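Local coordinates for protein amidase, hydantoinase/carbamoylase family (Burkholderia ambifaria, PDB 5TP4) that probably hydrolyses N-carbamoyl-L-amino acids as a zinc-dependent amidase of the peptidase M20 family, at residues 86-91 and 192-197; 224-229 and 323-328; 275-280 and 287-292; 336-341 and 375-380. One frame throughout, in Å; residues are numbered along the deposited sequence.

Interaction 1 (86-91 and 192-197); sequences PVLIGS and DAYFEA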
loop_
_atom_site.group_PDB
_atom_site.type_symbol
_atom_site.label_atom_id
_atom_site.label_comp_id
_atom_site.label_asym_id
_atom_site.label_seq_id
_atom_site.Cartn_x
_atom_site.Cartn_y
_atom_site.Cartn_z
ATOM N N PRO B 86 40.915 -21.073 20.096
ATOM C CA PRO B 86 40.001 -22.125 19.636
ATOM C C PRO B 86 39.493 -21.899 18.218
ATOM O O PRO B 86 39.430 -20.779 17.701
ATOM C CB PRO B 86 38.853 -22.046 20.652
ATOM C CG PRO B 86 38.814 -20.586 21.051
ATOM C CD PRO B 86 40.271 -20.159 21.057
ATOM N N VAL B 87 39.113 -23.012 17.605
ATOM C CA VAL B 87 38.243 -23.011 16.443
ATOM C C VAL B 87 36.825 -23.062 16.989
ATOM O O VAL B 87 36.492 -23.955 17.778
ATOM C CB VAL B 87 38.537 -24.207 15.533
ATOM C CG1 VAL B 87 37.465 -24.282 14.414
ATOM C CG2 VAL B 87 39.952 -24.098 15.001
ATOM N N LEU B 88 36.000 -22.100 16.585
ATOM C CA LEU B 88 34.688 -21.892 17.183
ATOM C C LEU B 88 33.641 -22.296 16.163
ATOM O O LEU B 88 33.712 -21.875 15.011
ATOM C CB LEU B 88 34.547 -20.422 17.588
ATOM C CG LEU B 88 33.400 -19.811 18.379
ATOM C CD1 LEU B 88 33.161 -20.500 19.731
ATOM C CD2 LEU B 88 33.733 -18.347 18.572
ATOM N N ILE B 89 32.692 -23.128 16.590
ATOM C CA ILE B 89 31.534 -23.519 15.793
ATOM C C ILE B 89 30.333 -22.861 16.440
ATOM O O ILE B 89 30.067 -23.109 17.616
ATOM C CB ILE B 89 31.343 -25.042 15.797
ATOM C CG1 ILE B 89 32.551 -25.758 15.185
ATOM C CG2 ILE B 89 30.018 -25.436 15.102
ATOM C CD1 ILE B 89 32.415 -27.289 15.265
ATOM N N GLY B 90 29.577 -22.055 15.700
ATOM C CA GLY B 90 28.496 -21.332 16.335
ATOM C C GLY B 90 27.242 -21.265 15.492
ATOM O O GLY B 90 27.249 -21.551 14.294
ATOM N N SER B 91 26.162 -20.884 16.170
ATOM C CA SER B 91 24.940 -20.362 15.570
ATOM C C SER B 91 24.104 -19.840 16.741
ATOM O O SER B 91 24.672 -19.214 17.650
ATOM C CB SER B 91 24.220 -21.417 14.728
ATOM O OG SER B 91 23.357 -20.776 13.789
ATOM N N ASP B 192 40.696 -18.640 16.527
ATOM C CA ASP B 192 41.476 -19.000 15.339
ATOM C C ASP B 192 40.636 -18.929 14.072
ATOM O O ASP B 192 41.122 -18.492 13.020
ATOM C CB ASP B 192 42.049 -20.402 15.468
ATOM C CG ASP B 192 42.856 -20.802 14.247
ATOM O OD1 ASP B 192 43.980 -20.277 14.062
ATOM O OD2 ASP B 192 42.358 -21.628 13.467
ATOM N N ALA B 193 39.405 -19.424 14.138
ATOM C CA ALA B 193 38.500 -19.441 12.996
ATOM C C ALA B 193 37.105 -19.671 13.534
ATOM O O ALA B 193 36.930 -20.217 14.627
ATOM C CB ALA B 193 38.857 -20.531 11.978
ATOM N N TYR B 194 36.110 -19.226 12.760
ATOM C CA TYR B 194 34.712 -19.375 13.142
ATOM C C TYR B 194 33.996 -20.054 11.993
ATOM O O TYR B 194 34.065 -19.586 10.852
ATOM C CB TYR B 194 34.058 -18.022 13.440
ATOM C CG TYR B 194 32.581 -18.119 13.713
ATOM C CD1 TYR B 194 32.127 -18.448 14.986
ATOM C CD2 TYR B 194 31.635 -17.865 12.719
ATOM C CE1 TYR B 194 30.781 -18.534 15.252
ATOM C CE2 TYR B 194 30.273 -17.983 12.982
ATOM C CZ TYR B 194 29.872 -18.310 14.258
ATOM O OH TYR B 194 28.523 -18.404 14.563
ATOM N N PHE B 195 33.300 -21.146 12.296
ATOM C CA PHE B 195 32.496 -21.848 11.301
ATOM C C PHE B 195 31.037 -21.896 11.743
ATOM O O PHE B 195 30.737 -22.109 12.922
ATOM C CB PHE B 195 33.009 -23.275 11.107
ATOM C CG PHE B 195 34.361 -23.379 10.450
ATOM C CD1 PHE B 195 35.516 -23.380 11.214
ATOM C CD2 PHE B 195 34.461 -23.516 9.070
ATOM C CE1 PHE B 195 36.757 -23.494 10.620
ATOM C CE2 PHE B 195 35.683 -23.629 8.454
ATOM C CZ PHE B 195 36.847 -23.620 9.220
ATOM N N GLU B 196 30.108 -21.733 10.795
ATOM C CA GLU B 196 28.690 -21.798 11.136
ATOM C C GLU B 196 27.973 -22.596 10.068
ATOM O O GLU B 196 28.059 -22.245 8.888
ATOM C CB GLU B 196 28.081 -20.392 11.239
ATOM C CG GLU B 196 26.595 -20.401 11.472
ATOM C CD GLU B 196 26.065 -19.138 12.143
ATOM O OE1 GLU B 196 24.831 -19.047 12.351
ATOM O OE2 GLU B 196 26.876 -18.241 12.472
ATOM N N ALA B 197 27.277 -23.660 10.478
ATOM C CA ALA B 197 26.395 -24.369 9.561
ATOM C C ALA B 197 24.983 -23.816 9.689
ATOM O O ALA B 197 24.519 -23.500 10.791
ATOM C CB ALA B 197 26.437 -25.872 9.851
HETATM O O HOH W 1 27.432 -24.137 13.249
HETATM O O HOH W 2 22.391 -22.801 12.226
#
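Ser91 OG is gripped by two firm partners: it donates to Glu196 OE1 at 2.7 Å, approaching from above the carboxylate plane, and accepts a proton from a water that also binds Ala197 O. The other carboxylate oxygen, Glu196 OE2, takes the hydroxyl proton of Tyr194 OH at 2.7 Å, so this acid, its chain extended, is held at both oxygens. Behind these polar groups two parallel strands run side by side. Leu88 is bonded through both its backbone N, to Ala193 O at 2.9 Å, and its backbone O, to Phe195 N at 2.8 Å, and Gly90 N continues the pattern to Phe195 O. Gly90 suits its place because the phenol lies against its backbone, Tyr194 OH being 3.3 Å from Gly90 C. Chi1 of 175° carries the Tyr194 ring forward along the strand, toward Gly90 and Glu196, and Leu88 CG meets its edge in plane. On the other face Val87 CG1 meets the edge of the Phe195 ring, 3.9 Å from CD1. Ser91 lies beside the zinc ligands His92 and His198. Strand 129-133 flanks 87-91, helix 398-416 packs under Val87, Ile89 and Phe195, and helix 367-372 lies against Tyr194 and Glu196.

Interaction 2 (224-229 and 323-328); sequences LDVRVT and VQVAID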
loop_
_atom_site.group_PDB
_atom_site.type_symbol
_atom_site.label_atom_id
_atom_site.label_comp_id
_atom_site.label_asym_id
_atom_site.label_seq_id
_atom_site.Cartn_x
_atom_site.Cartn_y
_atom_site.Cartn_z
ATOM N N LEU B 224 16.078 1.893 0.402
ATOM C CA LEU B 224 15.709 3.206 -0.099
ATOM C C LEU B 224 14.238 3.454 0.201
ATOM O O LEU B 224 13.427 2.524 0.246
ATOM C CB LEU B 224 15.954 3.305 -1.616
ATOM C CG LEU B 224 17.319 2.814 -2.131
ATOM C CD1 LEU B 224 17.408 3.030 -3.638
ATOM C CD2 LEU B 224 18.407 3.555 -1.463
ATOM N N ASP B 225 13.915 4.716 0.425
ATOM C CA ASP B 225 12.542 5.193 0.469
ATOM C C ASP B 225 12.323 6.047 -0.761
ATOM O O ASP B 225 13.104 6.975 -1.014
ATOM C CB ASP B 225 12.269 6.046 1.711
ATOM C CG ASP B 225 12.382 5.273 2.988
ATOM O OD1 ASP B 225 12.012 4.092 3.011
ATOM O OD2 ASP B 225 12.831 5.865 3.984
ATOM N N VAL B 226 11.253 5.770 -1.496
ATOM C CA VAL B 226 10.911 6.533 -2.683
ATOM C C VAL B 226 9.550 7.176 -2.462
ATOM O O VAL B 226 8.610 6.511 -2.007
ATOM C CB VAL B 226 10.891 5.653 -3.945
ATOM C CG1 VAL B 226 10.634 6.515 -5.151
ATOM C CG2 VAL B 226 12.209 4.895 -4.106
ATOM N N ARG B 227 9.436 8.451 -2.824
ATOM C CA ARG B 227 8.156 9.134 -2.780
ATOM C C ARG B 227 7.928 9.843 -4.106
ATOM O O ARG B 227 8.773 10.623 -4.556
ATOM C CB ARG B 227 8.101 10.110 -1.613
ATOM C CG ARG B 227 6.735 10.735 -1.427
ATOM C CD ARG B 227 6.684 11.350 -0.040
ATOM N NE ARG B 227 5.340 11.799 0.326
ATOM C CZ ARG B 227 5.069 12.417 1.471
ATOM N NH1 ARG B 227 6.054 12.653 2.333
ATOM N NH2 ARG B 227 3.828 12.796 1.752
ATOM N N VAL B 228 6.787 9.578 -4.731
ATOM C CA VAL B 228 6.434 10.185 -6.010
ATOM C C VAL B 228 5.245 11.106 -5.779
ATOM O O VAL B 228 4.248 10.697 -5.175
ATOM C CB VAL B 228 6.098 9.115 -7.065
ATOM C CG1 VAL B 228 5.872 9.762 -8.417
ATOM C CG2 VAL B 228 7.227 8.082 -7.140
ATOM N N THR B 229 5.352 12.343 -6.244
ATOM C CA THR B 229 4.323 13.349 -6.020
ATOM C C THR B 229 3.713 13.755 -7.350
ATOM O O THR B 229 4.431 14.109 -8.290
ATOM C CB THR B 229 4.899 14.580 -5.309
ATOM O OG1 THR B 229 5.539 14.164 -4.102
ATOM C CG2 THR B 229 3.796 15.542 -4.961
ATOM N N VAL B 323 5.713 14.511 -12.899
ATOM C CA VAL B 323 5.596 14.280 -11.459
ATOM C C VAL B 323 6.961 14.552 -10.848
ATOM O O VAL B 323 7.920 14.845 -11.569
ATOM C CB VAL B 323 5.096 12.853 -11.106
ATOM C CG1 VAL B 323 3.695 12.612 -11.694
ATOM C CG2 VAL B 323 6.057 11.776 -11.571
ATOM N N GLN B 324 7.051 14.489 -9.526
ATOM C CA GLN B 324 8.305 14.684 -8.808
ATOM C C GLN B 324 8.627 13.405 -8.051
ATOM O O GLN B 324 7.724 12.675 -7.633
ATOM C CB GLN B 324 8.234 15.852 -7.813
ATOM C CG GLN B 324 7.807 17.211 -8.410
ATOM C CD GLN B 324 6.282 17.336 -8.579
ATOM O OE1 GLN B 324 5.512 17.027 -7.665
ATOM N NE2 GLN B 324 5.849 17.784 -9.758
ATOM N N VAL B 325 9.918 13.126 -7.878
ATOM C CA VAL B 325 10.323 11.910 -7.187
ATOM C C VAL B 325 11.486 12.253 -6.275
ATOM O O VAL B 325 12.374 13.034 -6.632
ATOM C CB VAL B 325 10.665 10.751 -8.155
ATOM C CG1 VAL B 325 11.828 11.115 -9.104
ATOM C CG2 VAL B 325 10.950 9.458 -7.359
ATOM N N ALA B 326 11.433 11.722 -5.063
ATOM C CA ALA B 326 12.508 11.871 -4.100
ATOM C C ALA B 326 12.937 10.491 -3.635
ATOM O O ALA B 326 12.092 9.645 -3.351
ATOM C CB ALA B 326 12.054 12.714 -2.918
ATOM N N ILE B 327 14.248 10.258 -3.562
ATOM C CA ILE B 327 14.779 8.947 -3.207
ATOM C C ILE B 327 15.782 9.138 -2.085
ATOM O O ILE B 327 16.779 9.858 -2.248
ATOM C CB ILE B 327 15.440 8.242 -4.400
ATOM C CG1 ILE B 327 14.397 7.967 -5.489
ATOM C CG2 ILE B 327 16.135 6.970 -3.936
ATOM C CD1 ILE B 327 14.991 7.468 -6.790
ATOM N N ASP B 328 15.512 8.514 -0.946
ATOM C CA ASP B 328 16.352 8.631 0.237
ATOM C C ASP B 328 16.868 7.254 0.611
ATOM O O ASP B 328 16.110 6.282 0.621
ATOM C CB ASP B 328 15.574 9.239 1.417
ATOM C CG ASP B 328 15.199 10.696 1.189
ATOM O OD1 ASP B 328 16.055 11.494 0.749
ATOM O OD2 ASP B 328 14.034 11.041 1.456
HETATM O O HOH W 3 11.516 9.785 0.021
#
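Val226 and Ile327 form a non-hydrogen-bonded pair in an antiparallel strand pairing, their side chains side by side with Val226 CG2 4.0 Å from Ile327 CG1. On the same face Val226 CG1 meets Val325 CG2 at 3.7 Å, and Val228 CG1 meets Val323 CG2 at the same separation. Valine and isoleucine suit this row, since their short, beta-branched side chains fill the face that helices 246-262 and 300-321 cover. In Val226, CG1 stands anti to the backbone N (chi1 -176°), which turns that methyl across to Val325. The backbone sets this register. Asp225, Arg227 and Thr229 each exchange two bonds with Asp328, Ala326 and Gln324; the shortest is Asp225 N to Asp328 O, 2.7 Å, and all six are close to straight. The opposite face carries more polar residues and is more open to solvent, a suitable place for charge. There Asp225 OD1 forms a salt bridge with Arg282 of the second subunit. Asp225 OD2 and Asp328 OD2 are 5.9 Å apart, and that arginine probably offsets the charge of Asp225. Arg227, its chain extended away from 323-328, reaches the neighbouring strand, where its NH2 pairs with Asp288 OD2.

Interaction 3 (275-280 and 287-292); sequences AGIRNA and GDVTFT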
loop_
_atom_site.group_PDB
_atom_site.type_symbol
_atom_site.label_atom_id
_atom_site.label_comp_id
_atom_site.label_asym_id
_atom_site.label_seq_id
_atom_site.Cartn_x
_atom_site.Cartn_y
_atom_site.Cartn_z
ATOM N N ALA B 275 4.617 -0.656 -0.426
ATOM C CA ALA B 275 4.188 0.354 -1.378
ATOM C C ALA B 275 2.742 0.709 -1.103
ATOM O O ALA B 275 1.938 -0.158 -0.714
ATOM C CB ALA B 275 4.355 -0.124 -2.831
ATOM N N GLY B 276 2.410 1.982 -1.293
ATOM C CA GLY B 276 1.037 2.401 -1.082
ATOM C C GLY B 276 0.757 3.760 -1.678
ATOM O O GLY B 276 1.638 4.623 -1.760
ATOM N N ILE B 277 -0.491 3.952 -2.076
ATOM C CA ILE B 277 -1.007 5.266 -2.429
ATOM C C ILE B 277 -1.535 5.886 -1.152
ATOM O O ILE B 277 -2.398 5.298 -0.492
ATOM C CB ILE B 277 -2.117 5.152 -3.486
ATOM C CG1 ILE B 277 -1.572 4.514 -4.768
ATOM C CG2 ILE B 277 -2.721 6.533 -3.772
ATOM C CD1 ILE B 277 -2.661 4.184 -5.780
ATOM N N ARG B 278 -1.015 7.059 -0.791
ATOM C CA ARG B 278 -1.418 7.735 0.432
ATOM C C ARG B 278 -2.663 8.597 0.232
ATOM O O ARG B 278 -2.908 9.135 -0.848
ATOM C CB ARG B 278 -0.265 8.598 0.950
ATOM C CG ARG B 278 0.996 7.805 1.312
ATOM C CD ARG B 278 2.037 8.717 1.981
ATOM N NE ARG B 278 1.443 9.540 3.035
ATOM C CZ ARG B 278 1.562 9.295 4.336
ATOM N NH1 ARG B 278 2.275 8.254 4.755
ATOM N NH2 ARG B 278 0.978 10.093 5.220
ATOM N N ASN B 279 -3.441 8.750 1.312
ATOM C CA ASN B 279 -4.679 9.530 1.286
ATOM C C ASN B 279 -5.546 9.133 0.094
ATOM O O ASN B 279 -6.051 9.969 -0.660
ATOM C CB ASN B 279 -4.372 11.028 1.292
ATOM C CG ASN B 279 -3.675 11.446 2.573
ATOM O OD1 ASN B 279 -4.284 11.432 3.638
ATOM N ND2 ASN B 279 -2.386 11.763 2.487
ATOM N N ALA B 280 -5.726 7.825 -0.053
ATOM C CA ALA B 280 -6.199 7.229 -1.301
ATOM C C ALA B 280 -7.720 7.099 -1.334
ATOM O O ALA B 280 -8.357 6.846 -0.311
ATOM C CB ALA B 280 -5.569 5.845 -1.461
ATOM N N GLY B 287 -1.870 11.233 -6.023
ATOM C CA GLY B 287 -0.963 12.366 -5.974
ATOM C C GLY B 287 0.247 12.122 -5.089
ATOM O O GLY B 287 1.156 12.956 -5.058
ATOM N N ASP B 288 0.268 11.023 -4.340
ATOM C CA ASP B 288 1.293 10.810 -3.312
ATOM C C ASP B 288 1.469 9.306 -3.161
ATOM O O ASP B 288 0.587 8.632 -2.612
ATOM C CB ASP B 288 0.867 11.461 -1.983
ATOM C CG ASP B 288 1.945 11.426 -0.913
ATOM O OD1 ASP B 288 3.077 10.985 -1.185
ATOM O OD2 ASP B 288 1.642 11.851 0.234
ATOM N N VAL B 289 2.576 8.776 -3.675
ATOM C CA VAL B 289 2.838 7.340 -3.663
ATOM C C VAL B 289 4.191 7.127 -3.015
ATOM O O VAL B 289 5.156 7.827 -3.347
ATOM C CB VAL B 289 2.848 6.735 -5.076
ATOM C CG1 VAL B 289 3.163 5.239 -4.989
ATOM C CG2 VAL B 289 1.494 6.972 -5.792
ATOM N N THR B 290 4.266 6.182 -2.089
ATOM C CA THR B 290 5.539 5.816 -1.475
ATOM C C THR B 290 5.802 4.340 -1.731
ATOM O O THR B 290 4.878 3.528 -1.745
ATOM C CB THR B 290 5.569 6.088 0.041
ATOM O OG1 THR B 290 4.497 5.384 0.692
ATOM C CG2 THR B 290 5.499 7.614 0.338
ATOM N N PHE B 291 7.065 3.990 -1.950
ATOM C CA PHE B 291 7.410 2.581 -1.932
ATOM C C PHE B 291 8.843 2.452 -1.444
ATOM O O PHE B 291 9.594 3.428 -1.433
ATOM C CB PHE B 291 7.218 1.939 -3.305
ATOM C CG PHE B 291 7.998 2.575 -4.417
ATOM C CD1 PHE B 291 7.480 3.654 -5.123
ATOM C CD2 PHE B 291 9.220 2.045 -4.813
ATOM C CE1 PHE B 291 8.191 4.210 -6.197
ATOM C CE2 PHE B 291 9.936 2.596 -5.879
ATOM C CZ PHE B 291 9.419 3.666 -6.580
ATOM N N THR B 292 9.205 1.249 -1.004
ATOM C CA THR B 292 10.561 0.984 -0.537
ATOM C C THR B 292 11.296 0.149 -1.572
ATOM O O THR B 292 10.688 -0.584 -2.360
ATOM C CB THR B 292 10.593 0.251 0.817
ATOM O OG1 THR B 292 9.963 -1.038 0.698
ATOM C CG2 THR B 292 9.894 1.079 1.882
HETATM O O HOH W 4 -2.643 10.392 -3.212
HETATM O O HOH W 5 -0.787 12.555 0.707
#
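Arg278 N donates to Asp288 O at 2.9 Å, at the loop end of the antiparallel beta hairpin formed by strands 269-277 and 288-297. Further along, Gly276 and Thr290 make a hydrogen-bonded pair: Gly276 N reaches Thr290 O at 2.9 Å and Thr290 N returns to Gly276 O at 3.1 Å. Water reinforces the end near the connecting loop. One molecule joins Arg278 O to Gly287 N, and another donates to Asp288 OD2; its link to Asn279 ND2 is doubtful, being too short. The charged pair itself is looser. Arg278 and Asp288 run alongside each other, but Arg278 NE stands 3.6 Å from Asp288 OD2, a long salt bridge, with OD2 at the guanidinium edge and the guanidinium and carboxylate planes 41° apart. The stronger partner of this carboxylate is Arg227 NH2 on the adjoining strand, so Asp288 helps to tie three strands together. Arg278 NE is buried without a hydrogen-bond partner, so the aliphatic stem does much of the packing, Arg278 CD lying 4.0 Å from Thr290 CG2. On the other face the Ile277 side chain passes obliquely across that of Val289, with Ile277 CG1 4.1 Å from Val289 CG2, beneath helix 246-262, where branched aliphatics fit. The small Ala275 allows a close backbone pairing with Phe291, and Tyr247 of the second subunit packs on it, while Ile277 makes backbone hydrogen bonds to that subunit. Phe291 chi1 (58°) carries the ring away from 275-280, and it is Phe291 CB that touches Ala275 CB, at 3.6 Å.

Interaction 4 (336-341 and 375-380); sequences TPFDRG and VPTAMV. With EDO (1,2-ethanediol), chain T.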
loop_
_atom_site.group_PDB
_atom_site.type_symbol
_atom_site.label_atom_id
_atom_site.label_comp_id
_atom_site.label_asym_id
_atom_site.label_seq_id
_atom_site.Cartn_x
_atom_site.Cartn_y
_atom_site.Cartn_z
ATOM N N THR B 336 30.242 -8.452 2.961
ATOM C CA THR B 336 31.003 -9.106 4.028
ATOM C C THR B 336 31.611 -10.389 3.491
ATOM O O THR B 336 31.057 -11.475 3.658
ATOM C CB THR B 336 30.109 -9.391 5.241
ATOM O OG1 THR B 336 29.336 -8.214 5.535
ATOM C CG2 THR B 336 30.977 -9.742 6.455
ATOM N N PRO B 337 32.771 -10.306 2.848
ATOM C CA PRO B 337 33.417 -11.531 2.362
ATOM C C PRO B 337 33.899 -12.415 3.506
ATOM O O PRO B 337 34.375 -11.932 4.540
ATOM C CB PRO B 337 34.593 -11.009 1.529
ATOM C CG PRO B 337 34.803 -9.619 2.004
ATOM C CD PRO B 337 33.470 -9.093 2.395
ATOM N N PHE B 338 33.765 -13.720 3.304
ATOM C CA PHE B 338 34.311 -14.695 4.236
ATOM C C PHE B 338 35.772 -14.991 3.894
ATOM O O PHE B 338 36.301 -14.561 2.870
ATOM C CB PHE B 338 33.452 -15.967 4.223
ATOM C CG PHE B 338 32.097 -15.792 4.833
ATOM C CD1 PHE B 338 31.832 -14.703 5.662
ATOM C CD2 PHE B 338 31.093 -16.714 4.585
ATOM C CE1 PHE B 338 30.567 -14.529 6.223
ATOM C CE2 PHE B 338 29.825 -16.573 5.155
ATOM C CZ PHE B 338 29.554 -15.473 5.977
ATOM N N ASP B 339 36.447 -15.700 4.792
ATOM C CA ASP B 339 37.883 -15.901 4.655
ATOM C C ASP B 339 38.152 -16.953 3.592
ATOM O O ASP B 339 37.650 -18.072 3.701
ATOM C CB ASP B 339 38.459 -16.353 5.991
ATOM C CG ASP B 339 39.916 -16.694 5.893
ATOM O OD1 ASP B 339 40.725 -15.731 5.806
ATOM O OD2 ASP B 339 40.239 -17.900 5.895
ATOM N N ARG B 340 38.965 -16.597 2.581
ATOM C CA ARG B 340 39.206 -17.517 1.475
ATOM C C ARG B 340 39.703 -18.872 1.966
ATOM O O ARG B 340 39.247 -19.916 1.488
ATOM C CB ARG B 340 40.199 -16.914 0.479
ATOM C CG ARG B 340 40.356 -17.798 -0.770
ATOM C CD ARG B 340 41.352 -17.278 -1.834
ATOM N NE ARG B 340 42.717 -17.082 -1.330
ATOM C CZ ARG B 340 43.505 -18.034 -0.834
ATOM N NH1 ARG B 340 43.096 -19.294 -0.734
ATOM N NH2 ARG B 340 44.716 -17.714 -0.414
ATOM N N GLY B 341 40.614 -18.880 2.936
ATOM C CA GLY B 341 41.161 -20.142 3.419
ATOM C C GLY B 341 40.147 -21.016 4.133
ATOM O O GLY B 341 40.133 -22.238 3.941
ATOM N N VAL B 375 37.378 -12.188 12.561
ATOM C CA VAL B 375 38.163 -13.424 12.577
ATOM C C VAL B 375 37.881 -14.222 11.310
ATOM O O VAL B 375 36.834 -14.051 10.667
ATOM C CB VAL B 375 37.868 -14.277 13.823
ATOM C CG1 VAL B 375 37.839 -13.423 15.105
ATOM C CG2 VAL B 375 36.598 -14.980 13.660
ATOM N N PRO B 376 38.824 -15.083 10.904
ATOM C CA PRO B 376 38.588 -15.922 9.717
ATOM C C PRO B 376 37.351 -16.791 9.881
ATOM O O PRO B 376 37.220 -17.539 10.853
ATOM C CB PRO B 376 39.865 -16.764 9.620
ATOM C CG PRO B 376 40.890 -15.955 10.295
ATOM C CD PRO B 376 40.194 -15.266 11.432
ATOM N N THR B 377 36.447 -16.694 8.904
ATOM C CA THR B 377 35.101 -17.240 9.011
ATOM C C THR B 377 34.690 -17.966 7.740
ATOM O O THR B 377 35.064 -17.562 6.631
ATOM C CB THR B 377 34.090 -16.102 9.317
ATOM O OG1 THR B 377 34.331 -15.609 10.650
ATOM C CG2 THR B 377 32.631 -16.569 9.215
ATOM N N ALA B 378 33.911 -19.043 7.905
ATOM C CA ALA B 378 33.288 -19.692 6.755
ATOM C C ALA B 378 31.949 -20.235 7.205
ATOM O O ALA B 378 31.689 -20.399 8.407
ATOM C CB ALA B 378 34.132 -20.840 6.163
ATOM N N MET B 379 31.086 -20.513 6.227
ATOM C CA MET B 379 29.801 -21.135 6.546
ATOM C C MET B 379 29.537 -22.338 5.653
ATOM O O MET B 379 30.012 -22.420 4.507
ATOM C CB MET B 379 28.623 -20.166 6.392
ATOM C CG MET B 379 28.542 -19.062 7.468
ATOM S SD MET B 379 27.018 -18.076 7.241
ATOM C CE MET B 379 25.787 -19.232 7.810
ATOM N N VAL B 380 28.738 -23.268 6.192
ATOM C CA VAL B 380 28.222 -24.407 5.437
ATOM C C VAL B 380 26.723 -24.224 5.332
ATOM O O VAL B 380 26.031 -24.269 6.356
ATOM C CB VAL B 380 28.522 -25.757 6.115
ATOM C CG1 VAL B 380 28.112 -26.916 5.160
ATOM C CG2 VAL B 380 30.010 -25.890 6.516
HETATM C C1 EDO T . 25.965 -8.647 4.993
HETATM O O1 EDO T . 27.100 -8.634 4.109
HETATM C C2 EDO T . 25.352 -7.251 5.056
HETATM O O2 EDO T . 26.289 -6.319 5.623
#
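Phe338 and Met379 make the tight, buried half of this contact, where Phe338 CE2 comes 3.6 Å from Met379 CG. The sulfur follows the same rim: Met379 SD lies 4.9 Å from the ring centroid and 70° off the normal, an oblique Met-aromatic contact. Over one face of the ring sits the methyl of Thr377, CG2 being 4.1 Å from Phe338 CD1 and displaced toward the rim. A flat aromatic suits this slot, since it can receive a methyl on its face and a flexible thioether beside it. Val343, Ala372 and Val215 pack round the same ring. The backbone fixes the neighbouring turn: Asp339 N donates to Thr377 O at 3.0 Å, in the carbonyl plane. Thr377 turns its other branch, OG1, back to Val375 O at 2.9 Å, so one residue offers a methyl to the aromatic core and a hydroxyl to its own chain. The buried Thr336 OG1, hydrogen-bonded to Arg373 NH2, lies 2.7 Å from O1 of a 1,2-ethanediol, probably from the crystallisation liquor.

Toward the partly exposed side the packing is lighter. Asp339 and Pro376 are neighbours there, Asp339 CG 3.7 Å from Pro376 CB. The Asp339 carboxyl group, anti to the backbone N (chi1 175°), has its main role along its own chain, with OD2 accepting from Cys342 N. Asp339 is thus a helix N-cap, a role its short acceptor side chain fits, and the contact holds the strand-to-helix turn before 340-353 against strand 377-382, beside the zinc ligand His198.

Interactions 1 and 4 lie in the part of the chain that holds the zinc site, their centres about 10 Å apart and their strands 193-199 and 377-382 adjacent in one sheet; Tyr194 N reaches Pro376 O at 2.8 Å. Ser91 of interaction 1 lies about 5 Å from zinc by nearest atoms, Met379 of interaction 4 about 8 Å. Interactions 2 and 3, also about 10 Å apart between centres, are joined through Val228 N and Val289 O at 2.8 Å, and both touch the second subunit. Their centres lie about 43 and 45 Å from that of interaction 1, consistent with separate catalytic and dimerisation domains, as in M20 relatives. Strand 324-337 contributes to both interactions 2 and 4.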